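Local coordinates for protein thiazoline oxidase/subtilisin-like protease (Prochloron didemni, PDB 4H6X) that probably acts as a subtilisin-like transamidating protease in patellamide maturation, cleaving precursor peptides and joining their ends into macrocyclic cyanobactins, at residues Glu53-Pro59 with Arg133-Gln139; Asp22-Gln26 with Leu286-Leu290; Ala75-Ile79 with Ala92-Ile97. One frame throughout, in Å; residues are numbered along the deposited sequence.

Interaction 1 of 3, residues Glu53-Pro59 with Arg133-Gln139; sequences EVSKVFP and RVINMPQ
Arg133 lays its aliphatic stem, CG and CD, against the Glu53 carboxylate. Glu53 OE1 is 4.4 Å from Arg133 NE, near the guanidinium plane but beyond a salt bridge, while Arg133 NH1 bonds to Thr34. Val134 N bonds to Glu53 O at 2.8 Å; Val134 O accepts the Ser55 amide, and a water links the same oxygen to Ser55 OG. The side chains of Val54 and Val134 lie alongside each other, pointing the same way, with Val118 of helix 101-118 against both. Ile135 turns to the other face of the sheet, where its CG2 meets Val57 CG2 at 3.8 Å. Asn136 continues the parallel ladder, its N bonded to Ser55 O and its O taking the Val57 amide; its buried side-chain amide is satisfied by Tyr44 and Thr114. Met137, with CG anti to the backbone N (chi1 -172°), brings CG to 3.2 Å from Val57 O and to the Pro59 ring. Pro138 CD lies over one face of the Phe58 ring, offset toward its rim, 4.3 Å from the centroid in a CH-pi contact. Gln139 bends back at chi2 (-61°) and its NE2 bonds to Met137 O at 2.9 Å from above the carbonyl plane, against Pro59 CG. Losing this amide to an alanine here would probably leave Met137 O without that donor, Asn155 without its acceptor and a gap beside Pro59. The arrangement is that of an edge strand, 53-56, added in parallel to strand 133-138, which pairs on its other side with strand 34-39 in the parallel sheet of the subtilisin-like alpha/beta fold.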
# COMPACT_ATOMS: atom_id res chain seq x y z
N GLU A 53 4.49 13.62 -4.66
CA GLU A 53 5.93 13.52 -4.53
C GLU A 53 6.34 12.07 -4.80
O GLU A 53 6.71 11.35 -3.87
CB GLU A 53 6.38 13.95 -3.14
CG GLU A 53 7.06 15.31 -3.08
CD GLU A 53 8.56 15.18 -3.12
OE1 GLU A 53 9.17 14.96 -2.04
OE2 GLU A 53 9.13 15.30 -4.24
N VAL A 54 6.25 11.65 -6.07
CA VAL A 54 6.61 10.28 -6.46
C VAL A 54 7.87 10.25 -7.30
O VAL A 54 8.11 11.15 -8.10
CB VAL A 54 5.47 9.57 -7.24
CG1 VAL A 54 4.30 9.23 -6.33
CG2 VAL A 54 5.02 10.38 -8.46
N SER A 55 8.68 9.20 -7.15
CA SER A 55 9.82 8.98 -8.06
C SER A 55 10.14 7.49 -8.11
O SER A 55 9.81 6.75 -7.17
CB SER A 55 11.04 9.76 -7.59
OG SER A 55 11.43 9.29 -6.31
N LYS A 56 10.76 7.06 -9.20
CA LYS A 56 11.14 5.65 -9.36
C LYS A 56 12.63 5.44 -9.15
O LYS A 56 13.45 6.20 -9.68
CB LYS A 56 10.77 5.12 -10.75
CG LYS A 56 9.28 5.16 -11.06
CD LYS A 56 9.01 4.60 -12.44
CE LYS A 56 7.64 5.05 -12.93
NZ LYS A 56 7.25 4.36 -14.19
N VAL A 57 12.97 4.41 -8.39
CA VAL A 57 14.33 3.93 -8.31
C VAL A 57 14.30 2.46 -8.72
O VAL A 57 13.81 1.62 -7.97
CB VAL A 57 14.93 4.13 -6.88
CG1 VAL A 57 16.30 3.46 -6.77
CG2 VAL A 57 15.04 5.61 -6.55
N PHE A 58 14.80 2.17 -9.92
CA PHE A 58 14.84 0.81 -10.45
C PHE A 58 16.04 0.09 -9.86
O PHE A 58 17.13 0.64 -9.87
CB PHE A 58 14.95 0.80 -11.99
CG PHE A 58 13.72 1.30 -12.68
CD1 PHE A 58 12.74 0.41 -13.10
CD2 PHE A 58 13.53 2.65 -12.90
CE1 PHE A 58 11.59 0.87 -13.72
CE2 PHE A 58 12.39 3.11 -13.52
CZ PHE A 58 11.41 2.22 -13.93
N PRO A 59 15.84 -1.14 -9.35
CA PRO A 59 16.98 -1.90 -8.82
C PRO A 59 18.05 -1.99 -9.90
O PRO A 59 17.78 -2.48 -11.00
CB PRO A 59 16.38 -3.28 -8.53
CG PRO A 59 14.92 -3.03 -8.36
CD PRO A 59 14.59 -1.92 -9.32
N ARG A 133 6.19 11.51 0.79
CA ARG A 133 7.12 11.23 -0.30
C ARG A 133 7.05 9.74 -0.62
O ARG A 133 7.10 8.90 0.29
CB ARG A 133 8.55 11.62 0.11
CG ARG A 133 9.63 11.42 -0.95
CD ARG A 133 10.93 12.09 -0.50
NE ARG A 133 12.07 11.69 -1.32
CZ ARG A 133 13.01 10.83 -0.93
NH1 ARG A 133 12.97 10.28 0.28
NH2 ARG A 133 14.01 10.53 -1.75
N VAL A 134 6.89 9.41 -1.90
CA VAL A 134 6.81 8.01 -2.29
C VAL A 134 7.89 7.68 -3.31
O VAL A 134 8.06 8.42 -4.29
CB VAL A 134 5.42 7.64 -2.86
CG1 VAL A 134 5.47 6.28 -3.54
CG2 VAL A 134 4.36 7.66 -1.75
N ILE A 135 8.62 6.60 -3.05
CA ILE A 135 9.56 6.03 -4.02
C ILE A 135 9.05 4.66 -4.45
O ILE A 135 8.89 3.75 -3.62
CB ILE A 135 10.99 5.87 -3.44
CG1 ILE A 135 11.57 7.25 -3.08
CG2 ILE A 135 11.91 5.11 -4.42
CD1 ILE A 135 12.85 7.21 -2.25
N ASN A 136 8.75 4.53 -5.74
CA ASN A 136 8.47 3.22 -6.31
C ASN A 136 9.78 2.53 -6.70
O ASN A 136 10.63 3.13 -7.36
CB ASN A 136 7.55 3.35 -7.53
CG ASN A 136 6.09 3.54 -7.14
OD1 ASN A 136 5.40 2.58 -6.78
ND2 ASN A 136 5.61 4.76 -7.24
N MET A 137 9.94 1.28 -6.28
CA MET A 137 11.09 0.47 -6.71
C MET A 137 10.57 -0.71 -7.54
O MET A 137 10.32 -1.80 -7.00
CB MET A 137 11.88 -0.01 -5.49
CG MET A 137 13.20 -0.69 -5.85
SD MET A 137 14.01 -1.49 -4.43
CE MET A 137 14.25 -0.08 -3.37
N PRO A 138 10.38 -0.50 -8.86
CA PRO A 138 9.69 -1.52 -9.66
C PRO A 138 10.49 -2.81 -9.79
O PRO A 138 11.71 -2.76 -9.94
CB PRO A 138 9.56 -0.86 -11.04
CG PRO A 138 9.62 0.60 -10.76
CD PRO A 138 10.64 0.72 -9.65
N GLN A 139 9.78 -3.94 -9.78
CA GLN A 139 10.38 -5.27 -9.80
C GLN A 139 10.01 -6.08 -11.06
O GLN A 139 10.36 -7.26 -11.17
CB GLN A 139 9.92 -6.06 -8.56
CG GLN A 139 10.21 -5.39 -7.22
CD GLN A 139 11.70 -5.18 -6.98
OE1 GLN A 139 12.52 -6.05 -7.29
NE2 GLN A 139 12.06 -4.01 -6.47
O HOH W 1 9.86 10.49 -4.37

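Interaction 2 of 3, residues Asp22-Gln26 with Leu286-Leu290; sequences DLHNQ and LLMSL
Leu23 and three leucines of 286-290 make an apolar contact between two helices; the axes of the segments 22-26 and 286-290 approach to 10.5 Å at an angle of 44°. Leu23 points at the partner helix and divides its branches. With CG anti to the backbone N (chi1 177°), Leu23 CD2 reaches Leu286 CB at 3.9 Å and also meets Leu287 CD2, while Leu23 CD1 touches Leu290 CD2 at 3.7 Å. One leucine is thus received by residues at positions i, i+1 and i+4 of the other helix, with its CG lying close to Leu286 CD1 as well. The aliphatic part of Gln26 adds a looser contact, CB lying 4.2 Å from Leu290 CD1.

The aromatic contribution comes from His24. Its side chain runs at about a right angle to that of Leu286, whose CD1 methyl approaches the imidazole obliquely. The same imidazole meets the ring of Phe126, the two planes inclined at about 30°.

No hydrogen bond crosses between the segments; backbone bonds such as Leu290 N to Leu286 O (3.0 Å) stay within the helix. The association therefore rests on van der Waals packing, mainly of leucine side chains.

Helix 332-340 packs against both helices: Met336 touches Leu23, Gln26 and Leu287, and Phe340 touches Leu290. Helix 300-309 adds Val303 and Leu307 against Leu287, while the loop residues Ile128 and Ala129 meet Leu286. The contact thus brings helix 20-26, near the modelled N-terminus, against the long helix 273-293 beside two C-terminal helices, with the loop leading into strand 133-138 nearby.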
# COMPACT_ATOMS: atom_id res chain seq x y z
N ASP A 22 -11.25 12.39 10.56
CA ASP A 22 -10.62 13.18 11.64
C ASP A 22 -9.09 13.23 11.53
O ASP A 22 -8.48 14.27 11.76
CB ASP A 22 -11.02 12.67 13.03
CG ASP A 22 -12.51 12.89 13.35
OD1 ASP A 22 -13.08 13.92 12.93
OD2 ASP A 22 -13.11 12.02 14.04
N LEU A 23 -8.47 12.10 11.19
CA LEU A 23 -7.02 12.10 10.99
C LEU A 23 -6.70 12.93 9.75
O LEU A 23 -5.77 13.75 9.79
CB LEU A 23 -6.47 10.67 10.90
CG LEU A 23 -4.97 10.41 10.61
CD1 LEU A 23 -4.01 11.15 11.53
CD2 LEU A 23 -4.71 8.92 10.66
N HIS A 24 -7.48 12.76 8.67
CA HIS A 24 -7.29 13.60 7.47
C HIS A 24 -7.42 15.09 7.79
O HIS A 24 -6.70 15.93 7.23
CB HIS A 24 -8.24 13.23 6.33
CG HIS A 24 -7.76 12.10 5.47
ND1 HIS A 24 -6.43 11.78 5.32
CD2 HIS A 24 -8.44 11.23 4.69
CE1 HIS A 24 -6.31 10.75 4.50
NE2 HIS A 24 -7.52 10.39 4.10
N ASN A 25 -8.33 15.42 8.71
CA ASN A 25 -8.50 16.81 9.14
C ASN A 25 -7.25 17.40 9.77
O ASN A 25 -7.07 18.61 9.75
CB ASN A 25 -9.68 16.95 10.10
CG ASN A 25 -11.01 16.74 9.41
OD1 ASN A 25 -11.08 16.70 8.18
ND2 ASN A 25 -12.07 16.60 10.20
N GLN A 26 -6.40 16.53 10.31
CA GLN A 26 -5.16 16.95 10.97
C GLN A 26 -3.94 16.89 10.04
O GLN A 26 -3.06 17.77 10.10
CB GLN A 26 -4.92 16.11 12.22
CG GLN A 26 -6.09 16.15 13.20
CD GLN A 26 -5.72 15.65 14.58
OE1 GLN A 26 -4.73 16.08 15.16
NE2 GLN A 26 -6.52 14.75 15.12
N LEU A 286 0.42 8.55 7.77
CA LEU A 286 -0.27 9.68 8.40
C LEU A 286 0.09 9.81 9.90
O LEU A 286 0.34 10.92 10.39
CB LEU A 286 -1.79 9.54 8.22
CG LEU A 286 -2.42 9.71 6.82
CD1 LEU A 286 -3.94 9.67 6.94
CD2 LEU A 286 -1.99 10.98 6.11
N LEU A 287 0.15 8.69 10.60
CA LEU A 287 0.46 8.72 12.05
C LEU A 287 1.89 9.16 12.29
O LEU A 287 2.15 9.94 13.20
CB LEU A 287 0.17 7.37 12.72
CG LEU A 287 -1.29 6.92 12.74
CD1 LEU A 287 -1.41 5.46 13.18
CD2 LEU A 287 -2.17 7.82 13.60
N MET A 288 2.80 8.69 11.44
CA MET A 288 4.18 9.18 11.44
C MET A 288 4.26 10.66 11.07
O MET A 288 5.06 11.40 11.64
CB MET A 288 5.06 8.36 10.48
CG MET A 288 5.27 6.91 10.84
SD MET A 288 6.40 6.14 9.65
CE MET A 288 6.53 4.51 10.39
N SER A 289 3.44 11.10 10.11
CA SER A 289 3.41 12.52 9.74
C SER A 289 3.05 13.41 10.94
O SER A 289 3.60 14.51 11.11
CB SER A 289 2.42 12.75 8.59
OG SER A 289 2.86 12.03 7.46
N LEU A 290 2.15 12.92 11.77
CA LEU A 290 1.69 13.62 12.97
C LEU A 290 2.78 13.68 14.05
O LEU A 290 2.88 14.66 14.79
CB LEU A 290 0.44 12.93 13.49
CG LEU A 290 -0.74 13.77 13.98
CD1 LEU A 290 -1.02 14.94 13.04
CD2 LEU A 290 -1.94 12.84 14.11

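Interaction 3 of 3, residues Ala75-Ile79 with Ala92-Ile97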
# COMPACT_ATOMS: atom_id res chain seq x y z
N ALA A 75 -5.87 -4.77 -23.43
CA ALA A 75 -6.30 -6.16 -23.53
C ALA A 75 -6.56 -6.77 -22.14
O ALA A 75 -7.58 -7.41 -21.91
CB ALA A 75 -5.28 -6.97 -24.30
N PHE A 76 -5.61 -6.57 -21.22
CA PHE A 76 -5.79 -7.04 -19.84
C PHE A 76 -7.02 -6.39 -19.22
O PHE A 76 -7.81 -7.05 -18.55
CB PHE A 76 -4.54 -6.70 -19.02
CG PHE A 76 -4.59 -7.16 -17.59
CD1 PHE A 76 -4.09 -8.40 -17.23
CD2 PHE A 76 -5.12 -6.34 -16.61
CE1 PHE A 76 -4.13 -8.84 -15.91
CE2 PHE A 76 -5.16 -6.76 -15.28
CZ PHE A 76 -4.68 -8.02 -14.94
N GLN A 77 -7.17 -5.09 -19.42
CA GLN A 77 -8.25 -4.35 -18.78
C GLN A 77 -9.63 -4.70 -19.33
O GLN A 77 -10.61 -4.70 -18.59
CB GLN A 77 -7.99 -2.85 -18.81
CG GLN A 77 -6.81 -2.48 -17.93
CD GLN A 77 -6.27 -1.10 -18.18
OE1 GLN A 77 -6.93 -0.26 -18.81
NE2 GLN A 77 -5.06 -0.83 -17.69
N SER A 78 -9.70 -5.02 -20.63
CA SER A 78 -10.94 -5.51 -21.25
C SER A 78 -11.37 -6.85 -20.65
O SER A 78 -12.54 -7.03 -20.32
CB SER A 78 -10.81 -5.64 -22.78
OG SER A 78 -11.83 -6.49 -23.28
N ILE A 79 -10.42 -7.76 -20.52
CA ILE A 79 -10.67 -9.06 -19.87
C ILE A 79 -11.16 -8.91 -18.42
O ILE A 79 -12.09 -9.61 -18.00
CB ILE A 79 -9.43 -9.98 -19.96
CG1 ILE A 79 -9.20 -10.40 -21.43
CG2 ILE A 79 -9.57 -11.22 -19.09
CD1 ILE A 79 -7.81 -10.91 -21.74
N ALA A 92 -8.16 -16.57 -22.01
CA ALA A 92 -8.26 -15.28 -22.69
C ALA A 92 -6.95 -14.48 -22.62
O ALA A 92 -6.56 -13.86 -23.60
CB ALA A 92 -9.40 -14.46 -22.13
N LEU A 93 -6.29 -14.49 -21.46
CA LEU A 93 -4.99 -13.82 -21.28
C LEU A 93 -3.93 -14.44 -22.16
O LEU A 93 -3.14 -13.73 -22.80
CB LEU A 93 -4.53 -13.89 -19.82
CG LEU A 93 -5.33 -13.07 -18.81
CD1 LEU A 93 -5.09 -13.60 -17.40
CD2 LEU A 93 -4.99 -11.60 -18.93
N GLU A 94 -3.93 -15.77 -22.18
CA GLU A 94 -2.99 -16.55 -22.99
C GLU A 94 -3.23 -16.34 -24.49
O GLU A 94 -2.28 -16.35 -25.27
CB GLU A 94 -3.10 -18.03 -22.63
CG GLU A 94 -2.00 -18.92 -23.21
CD GLU A 94 -0.60 -18.60 -22.67
OE1 GLU A 94 -0.48 -17.92 -21.63
OE2 GLU A 94 0.38 -19.04 -23.30
N ALA A 95 -4.48 -16.14 -24.87
CA ALA A 95 -4.84 -15.91 -26.27
C ALA A 95 -4.31 -14.58 -26.83
O ALA A 95 -4.02 -14.47 -28.01
CB ALA A 95 -6.36 -16.00 -26.44
N VAL A 96 -4.17 -13.57 -25.97
CA VAL A 96 -3.90 -12.22 -26.45
C VAL A 96 -2.63 -11.57 -25.86
O VAL A 96 -1.91 -10.86 -26.56
CB VAL A 96 -5.15 -11.31 -26.30
CG1 VAL A 96 -5.42 -10.94 -24.84
CG2 VAL A 96 -5.03 -10.06 -27.17
N ILE A 97 -2.34 -11.82 -24.59
CA ILE A 97 -1.11 -11.26 -23.99
C ILE A 97 -0.30 -12.34 -23.26
O ILE A 97 0.01 -12.17 -22.08
CB ILE A 97 -1.42 -10.04 -23.08
CG1 ILE A 97 -2.57 -10.36 -22.11
CG2 ILE A 97 -1.70 -8.80 -23.93
CD1 ILE A 97 -2.83 -9.33 -21.05
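Ile79 reaches across to Ala92, Leu93 and Val96 with its long branch, and can be followed outward atom by atom. CB leaves the backbone toward the neighbouring helix. Ile79 CG1 stands anti to the carbonyl carbon (chi1 -69°) and comes within 4.1 Å of Ala92 CB. Because chi2 is extended (161°), Ile79 CD1 then runs on into the other helix, where it lies 3.7 Å from Ala92 O. Ile79 CD1 also lies 3.9 Å from Val96 CG1 and touches Leu93 CD2. It therefore fits among residues at positions i, i+1 and i+4 of the facing helix and also touches its backbone. The small Ala92 side chain is consistent with so close an approach, while Leu84 in the connecting loop touches both residues.

One turn earlier, Ala75 offers a single methyl that touches both Val96 CG1 and Ile97 CG2. Beside it, Phe76 adds its ring. Phe76 CD1 is met obliquely by Leu93 CD2 at 3.7 Å, and Ile97 CD1 sits at the ring edge, near the plane, while also touching Phe76 CB at 3.7 Å. Ile97 has just left helical geometry, yet its N still bonds to Leu93 O, and its CB points toward 75-79. Beyond it, helix 101-118 brings Ile104 against both Phe76 and Ile97, and Val105 against Phe76.

The side chains that meet are all apolar, and no hydrogen bond joins the segments. Segments 75-79 and 92-96 run nearly antiparallel, at 157°, as parts of helices 70-82 and 87-96, which a short loop links into a helical hairpin, its buried side closed by helix 101-118 and with Val96 at its exposed side.

Overall arrangement
Interaction 1 alone is built on backbone hydrogen bonds, in keeping with its place at an edge of the central parallel sheet, where it is partly buried; interactions 2 and 3 join helices through side-chain packing without a hydrogen bond across. Interaction 2 is the more buried of these, enclosed by further helices, whereas interaction 3 is partly exposed and its centre lies about 26 Å from the chain centre. Those two occupy opposite sides of that centre, their own centres about 40 Å apart. None of the three touches another. Helix 101-118 nevertheless serves two of them, contacting the valine pair of interaction 1 and the Phe76 and Ile97 side of interaction 3.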